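Local coordinates for protein ADP-ribosylglycohydrolase (Thermus thermophilus, PDB 2YZV) that belongs to the ADP-ribosylglycohydrolase family, has an all-helical fold, and carries two bound magnesium ions in this structure, at residues Gly13-Leu18 against Leu134-Leu139; Gln27-Pro32 against Gly45-Leu50. All blocks are in the same frame, centred on the assembly; numbering follows the deposited sequence.

Interaction 1: residues Gly13-Leu18 against Leu134-Leu139; sequences GAFLGL and LAPLVL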
loop_
_atom_site.group_PDB
_atom_site.type_symbol
_atom_site.label_atom_id
_atom_site.label_comp_id
_atom_site.label_asym_id
_atom_site.label_seq_id
_atom_site.Cartn_x
_atom_site.Cartn_y
_atom_site.Cartn_z
ATOM N N GLY A 13 -8.732 -2.621 8.984
ATOM C CA GLY A 13 -7.870 -1.469 9.174
ATOM C C GLY A 13 -6.815 -1.327 8.094
ATOM O O GLY A 13 -6.531 -0.221 7.634
ATOM N N ALA A 14 -6.218 -2.440 7.687
ATOM C CA ALA A 14 -5.189 -2.389 6.654
ATOM C C ALA A 14 -5.761 -1.945 5.306
ATOM O O ALA A 14 -5.140 -1.156 4.595
ATOM C CB ALA A 14 -4.512 -3.757 6.518
ATOM N N PHE A 15 -6.944 -2.446 4.955
ATOM C CA PHE A 15 -7.572 -2.101 3.680
ATOM C C PHE A 15 -8.092 -0.666 3.682
ATOM O O PHE A 15 -7.779 0.121 2.780
ATOM C CB PHE A 15 -8.710 -3.090 3.381
ATOM C CG PHE A 15 -9.094 -3.167 1.926
ATOM C CD1 PHE A 15 -9.295 -4.403 1.317
ATOM C CD2 PHE A 15 -9.259 -2.014 1.164
ATOM C CE1 PHE A 15 -9.656 -4.493 -0.027
ATOM C CE2 PHE A 15 -9.619 -2.091 -0.184
ATOM C CZ PHE A 15 -9.818 -3.336 -0.781
ATOM N N LEU A 16 -8.883 -0.315 4.687
ATOM C CA LEU A 16 -9.414 1.042 4.773
ATOM C C LEU A 16 -8.296 2.057 5.002
ATOM O O LEU A 16 -8.346 3.172 4.485
ATOM C CB LEU A 16 -10.452 1.146 5.897
ATOM C CG LEU A 16 -11.893 0.703 5.603
ATOM C CD1 LEU A 16 -12.527 1.682 4.640
ATOM C CD2 LEU A 16 -11.923 -0.706 5.034
ATOM N N GLY A 17 -7.280 1.664 5.767
ATOM C CA GLY A 17 -6.165 2.560 6.027
ATOM C C GLY A 17 -5.457 2.943 4.739
ATOM O O GLY A 17 -4.969 4.067 4.592
ATOM N N LEU A 18 -5.390 1.998 3.808
ATOM C CA LEU A 18 -4.758 2.239 2.511
ATOM C C LEU A 18 -5.472 3.401 1.818
ATOM O O LEU A 18 -4.834 4.363 1.386
ATOM C CB LEU A 18 -4.854 0.971 1.654
ATOM C CG LEU A 18 -4.165 0.884 0.290
ATOM C CD1 LEU A 18 -4.226 -0.557 -0.187
ATOM C CD2 LEU A 18 -4.824 1.808 -0.727
ATOM N N LEU A 134 -0.875 -3.430 -2.340
ATOM C CA LEU A 134 -0.596 -4.715 -1.693
ATOM C C LEU A 134 -1.572 -5.369 -0.702
ATOM O O LEU A 134 -1.872 -6.557 -0.833
ATOM C CB LEU A 134 0.773 -4.646 -1.011
ATOM C CG LEU A 134 1.894 -5.604 -1.430
ATOM C CD1 LEU A 134 2.734 -5.912 -0.202
ATOM C CD2 LEU A 134 1.341 -6.894 -2.015
ATOM N N ALA A 135 -2.047 -4.614 0.287
ATOM C CA ALA A 135 -2.939 -5.144 1.325
ATOM C C ALA A 135 -3.921 -6.257 0.939
ATOM O O ALA A 135 -3.972 -7.293 1.606
ATOM C CB ALA A 135 -3.697 -3.997 1.992
ATOM N N PRO A 136 -4.715 -6.065 -0.125
ATOM C CA PRO A 136 -5.666 -7.119 -0.510
ATOM C C PRO A 136 -5.042 -8.514 -0.642
ATOM O O PRO A 136 -5.641 -9.513 -0.230
ATOM C CB PRO A 136 -6.224 -6.607 -1.834
ATOM C CG PRO A 136 -6.197 -5.121 -1.648
ATOM C CD PRO A 136 -4.833 -4.900 -1.022
ATOM N N LEU A 137 -3.843 -8.581 -1.212
ATOM C CA LEU A 137 -3.171 -9.864 -1.386
ATOM C C LEU A 137 -2.862 -10.523 -0.052
ATOM O O LEU A 137 -3.099 -11.722 0.125
ATOM C CB LEU A 137 -1.868 -9.692 -2.171
ATOM C CG LEU A 137 -1.006 -10.950 -2.309
ATOM C CD1 LEU A 137 -1.780 -12.040 -3.035
ATOM C CD2 LEU A 137 0.262 -10.607 -3.073
ATOM N N VAL A 138 -2.326 -9.749 0.887
ATOM C CA VAL A 138 -1.982 -10.300 2.195
ATOM C C VAL A 138 -3.229 -10.687 2.990
ATOM O O VAL A 138 -3.219 -11.676 3.729
ATOM C CB VAL A 138 -1.123 -9.302 3.012
ATOM C CG1 VAL A 138 -0.809 -9.879 4.387
ATOM C CG2 VAL A 138 0.174 -9.006 2.264
ATOM N N LEU A 139 -4.306 -9.922 2.839
ATOM C CA LEU A 139 -5.535 -10.240 3.562
ATOM C C LEU A 139 -6.068 -11.620 3.192
ATOM O O LEU A 139 -6.518 -12.370 4.059
ATOM C CB LEU A 139 -6.615 -9.191 3.281
ATOM C CG LEU A 139 -6.810 -8.097 4.337
ATOM C CD1 LEU A 139 -5.527 -7.315 4.549
ATOM C CD2 LEU A 139 -7.925 -7.174 3.883
#
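The amide N of L139 bonds to O of A135 at 2.9 Å. This bond is part of the helix, in which A135 and L139 lie one turn apart on the same side. CB of both is directed toward 13-18. A second polar link is made by N of A135, which is hydrogen-bonded to OE1 of Q261. No hydrogen bond joins the two segments, so side-chain packing holds them together. The two helices run antiparallel, at 173°, and their short axes come within 9.6 Å. The CA atoms of F15 and A135 are 6.0 Å apart. A135 CB faces the carbonyl O of A14 at 4.1 Å.

L18 reaches across to the same methyl. Its CG is anti to the backbone N (chi1 -174°), and its CD1 branch ends 4.1 Å from CB of A135. The same CD1 also comes near CD of P136, more loosely, at 4.5 Å. F15 brings its ring in from one flank. CE1 of F15 meets CG of P136 at 3.9 Å. L139 comes to the ring's edge, near its plane, with CD2 lying 4.0 Å from CD1 of F15. The side chains of F15 and L139 cross at about a right angle. The other branch of L139, CD1, turns to CB of A14. L139 thus spreads its two methyls over two neighbouring residues of 13-18.

This is antiparallel helix-helix packing in the core of an all-helical ADP-ribosylglycohydrolase fold. All six touching residues are buried, close to the centre of the chain. In helix 283-298, M286, A290 and L293 pack on F15, and L293 also meets L139. Helix 57-72 adds L63 and A66 against F15, and T59 and A62 against L18, while helix 162-179 lies against V138 and against L134.

Interaction 2: residues Gln27-Pro32 against Gly45-Leu50; sequences QVEGLP and GGPHRL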
loop_
_atom_site.group_PDB
_atom_site.type_symbol
_atom_site.label_atom_id
_atom_site.label_comp_id
_atom_site.label_asym_id
_atom_site.label_seq_id
_atom_site.Cartn_x
_atom_site.Cartn_y
_atom_site.Cartn_z
ATOM N N GLN A 27 -4.165 15.158 -1.237
ATOM C CA GLN A 27 -4.400 16.585 -1.030
ATOM C C GLN A 27 -3.146 17.425 -1.225
ATOM O O GLN A 27 -3.233 18.594 -1.606
ATOM C CB GLN A 27 -4.972 16.830 0.372
ATOM C CG GLN A 27 -6.276 16.088 0.621
ATOM C CD GLN A 27 -6.804 16.229 2.040
ATOM O OE1 GLN A 27 -7.765 15.562 2.419
ATOM N NE2 GLN A 27 -6.182 17.099 2.829
ATOM N N VAL A 28 -1.983 16.838 -0.964
ATOM C CA VAL A 28 -0.729 17.568 -1.112
ATOM C C VAL A 28 0.269 16.898 -2.043
ATOM O O VAL A 28 1.468 17.155 -1.965
ATOM C CB VAL A 28 -0.051 17.789 0.250
ATOM C CG1 VAL A 28 -0.882 18.745 1.093
ATOM C CG2 VAL A 28 0.116 16.460 0.961
ATOM N N GLU A 29 -0.224 16.041 -2.930
ATOM C CA GLU A 29 0.657 15.362 -3.868
ATOM C C GLU A 29 1.419 16.373 -4.721
ATOM O O GLU A 29 0.829 17.310 -5.257
ATOM C CB GLU A 29 -0.148 14.421 -4.771
ATOM C CG GLU A 29 0.644 13.876 -5.953
ATOM C CD GLU A 29 -0.072 12.754 -6.678
ATOM O OE1 GLU A 29 -1.321 12.751 -6.692
ATOM O OE2 GLU A 29 0.617 11.880 -7.248
ATOM N N GLY A 30 2.732 16.185 -4.822
ATOM C CA GLY A 30 3.556 17.074 -5.625
ATOM C C GLY A 30 4.074 18.323 -4.934
ATOM O O GLY A 30 4.852 19.077 -5.523
ATOM N N LEU A 31 3.656 18.556 -3.693
ATOM C CA LEU A 31 4.109 19.737 -2.964
ATOM C C LEU A 31 5.388 19.446 -2.200
ATOM O O LEU A 31 5.511 18.407 -1.559
ATOM C CB LEU A 31 3.045 20.209 -1.973
ATOM C CG LEU A 31 1.654 20.556 -2.506
ATOM C CD1 LEU A 31 0.800 21.073 -1.361
ATOM C CD2 LEU A 31 1.755 21.599 -3.608
ATOM N N PRO A 32 6.364 20.363 -2.261
ATOM C CA PRO A 32 7.620 20.142 -1.539
ATOM C C PRO A 32 7.386 20.224 -0.036
ATOM O O PRO A 32 6.582 21.032 0.436
ATOM C CB PRO A 32 8.512 21.274 -2.042
ATOM C CG PRO A 32 7.995 21.528 -3.414
ATOM C CD PRO A 32 6.500 21.482 -3.207
ATOM N N GLY A 45 -9.017 18.311 -2.522
ATOM C CA GLY A 45 -8.086 19.228 -3.147
ATOM C C GLY A 45 -6.984 18.520 -3.904
ATOM O O GLY A 45 -7.208 17.473 -4.520
ATOM N N GLY A 46 -5.783 19.087 -3.853
ATOM C CA GLY A 46 -4.665 18.496 -4.558
ATOM C C GLY A 46 -4.718 18.830 -6.037
ATOM O O GLY A 46 -5.650 19.501 -6.487
ATOM N N PRO A 47 -3.737 18.364 -6.823
ATOM C CA PRO A 47 -3.664 18.614 -8.265
ATOM C C PRO A 47 -4.823 18.038 -9.075
ATOM O O PRO A 47 -4.969 18.339 -10.259
ATOM C CB PRO A 47 -2.318 18.005 -8.650
ATOM C CG PRO A 47 -2.170 16.879 -7.673
ATOM C CD PRO A 47 -2.609 17.523 -6.383
ATOM N N HIS A 48 -5.646 17.215 -8.438
ATOM C CA HIS A 48 -6.784 16.613 -9.122
ATOM C C HIS A 48 -8.111 17.140 -8.584
ATOM O O HIS A 48 -9.174 16.611 -8.915
ATOM C CB HIS A 48 -6.733 15.091 -8.985
ATOM C CG HIS A 48 -5.478 14.482 -9.525
ATOM N ND1 HIS A 48 -5.065 14.662 -10.828
ATOM C CD2 HIS A 48 -4.536 13.708 -8.935
ATOM C CE1 HIS A 48 -3.923 14.026 -11.018
ATOM N NE2 HIS A 48 -3.579 13.439 -9.885
ATOM N N ARG A 49 -8.043 18.186 -7.763
ATOM C CA ARG A 49 -9.235 18.794 -7.182
ATOM C C ARG A 49 -10.226 17.743 -6.700
ATOM O O ARG A 49 -11.412 17.796 -7.022
ATOM C CB ARG A 49 -9.920 19.705 -8.209
ATOM C CG ARG A 49 -9.625 21.185 -8.032
ATOM C CD ARG A 49 -9.950 21.622 -6.610
ATOM N NE ARG A 49 -11.188 21.006 -6.140
ATOM C CZ ARG A 49 -11.634 21.074 -4.890
ATOM N NH1 ARG A 49 -10.946 21.740 -3.972
ATOM N NH2 ARG A 49 -12.762 20.461 -4.555
ATOM N N LEU A 50 -9.736 16.792 -5.915
ATOM C CA LEU A 50 -10.582 15.719 -5.412
ATOM C C LEU A 50 -11.569 16.124 -4.327
ATOM O O LEU A 50 -11.301 17.017 -3.518
ATOM C CB LEU A 50 -9.709 14.587 -4.864
ATOM C CG LEU A 50 -8.780 13.886 -5.852
ATOM C CD1 LEU A 50 -7.907 12.882 -5.114
ATOM C CD2 LEU A 50 -9.609 13.194 -6.919
#
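The carboxylate of E29 and the imidazole of H48 approach each other obliquely, with their planes 77° apart. OE1 of E29 lies 4.0 Å from NE2 of H48 and equally far from CD2. The pair is too long for a hydrogen bond. One face of the H48 ring is met by CG of P47, 4.1 Å above the plane and offset toward the rim. The chain of E29 is extended, with CG anti to the backbone N (chi1 169°), which carries the carboxylate out to the histidine.

P47 makes the closer contact with E29. Its CD rests 3.6 Å from the backbone O of E29, and its CG is only a little farther. Both segments are irregular loop between helix 4-26 and helix 57-72, each built on a turn. V28 to L31 form a type II beta turn, with G30 at positive phi in its third position. G46 to R49 form a type I turn, closed by N of R49 on O of G46 at 3.0 Å. G45 and L50 flank that turn and exchange two backbone hydrogen bonds.

The backbones come closest at Q27 and G46, whose CA atoms are 4.0 Å apart. O of Q27 sits 3.3 Å from CA of G46. N of G46 is also near that oxygen, but the angle is poor for a bond. CB of Q27 points away from 45-50. Its side-chain OE1 accepts from N of K43, and its NE2 donates to O of E41. The side chain of E29 also touches D251 and D253, which bind magnesium, and lies about 4 Å from a magnesium ion.

Interaction 1 is a core contact between two helices, and interaction 2 is a surface contact between two loop turns. Their centres are about 23 Å apart, and they do not touch. Neither has a hydrogen bond across its segments. Interaction 1 is apolar and fully buried, with methyls and rings meeting between antiparallel helices. Interaction 2 mixes glycine backbone, a proline, and a glutamate and a histidine that approach without bonding. They share one connection: helix 4-26 carries 13-18 and leads into the loop that holds both 27-32 and 45-50. Magnesium lies close to E29, but about 9 Å from the side chain of L18.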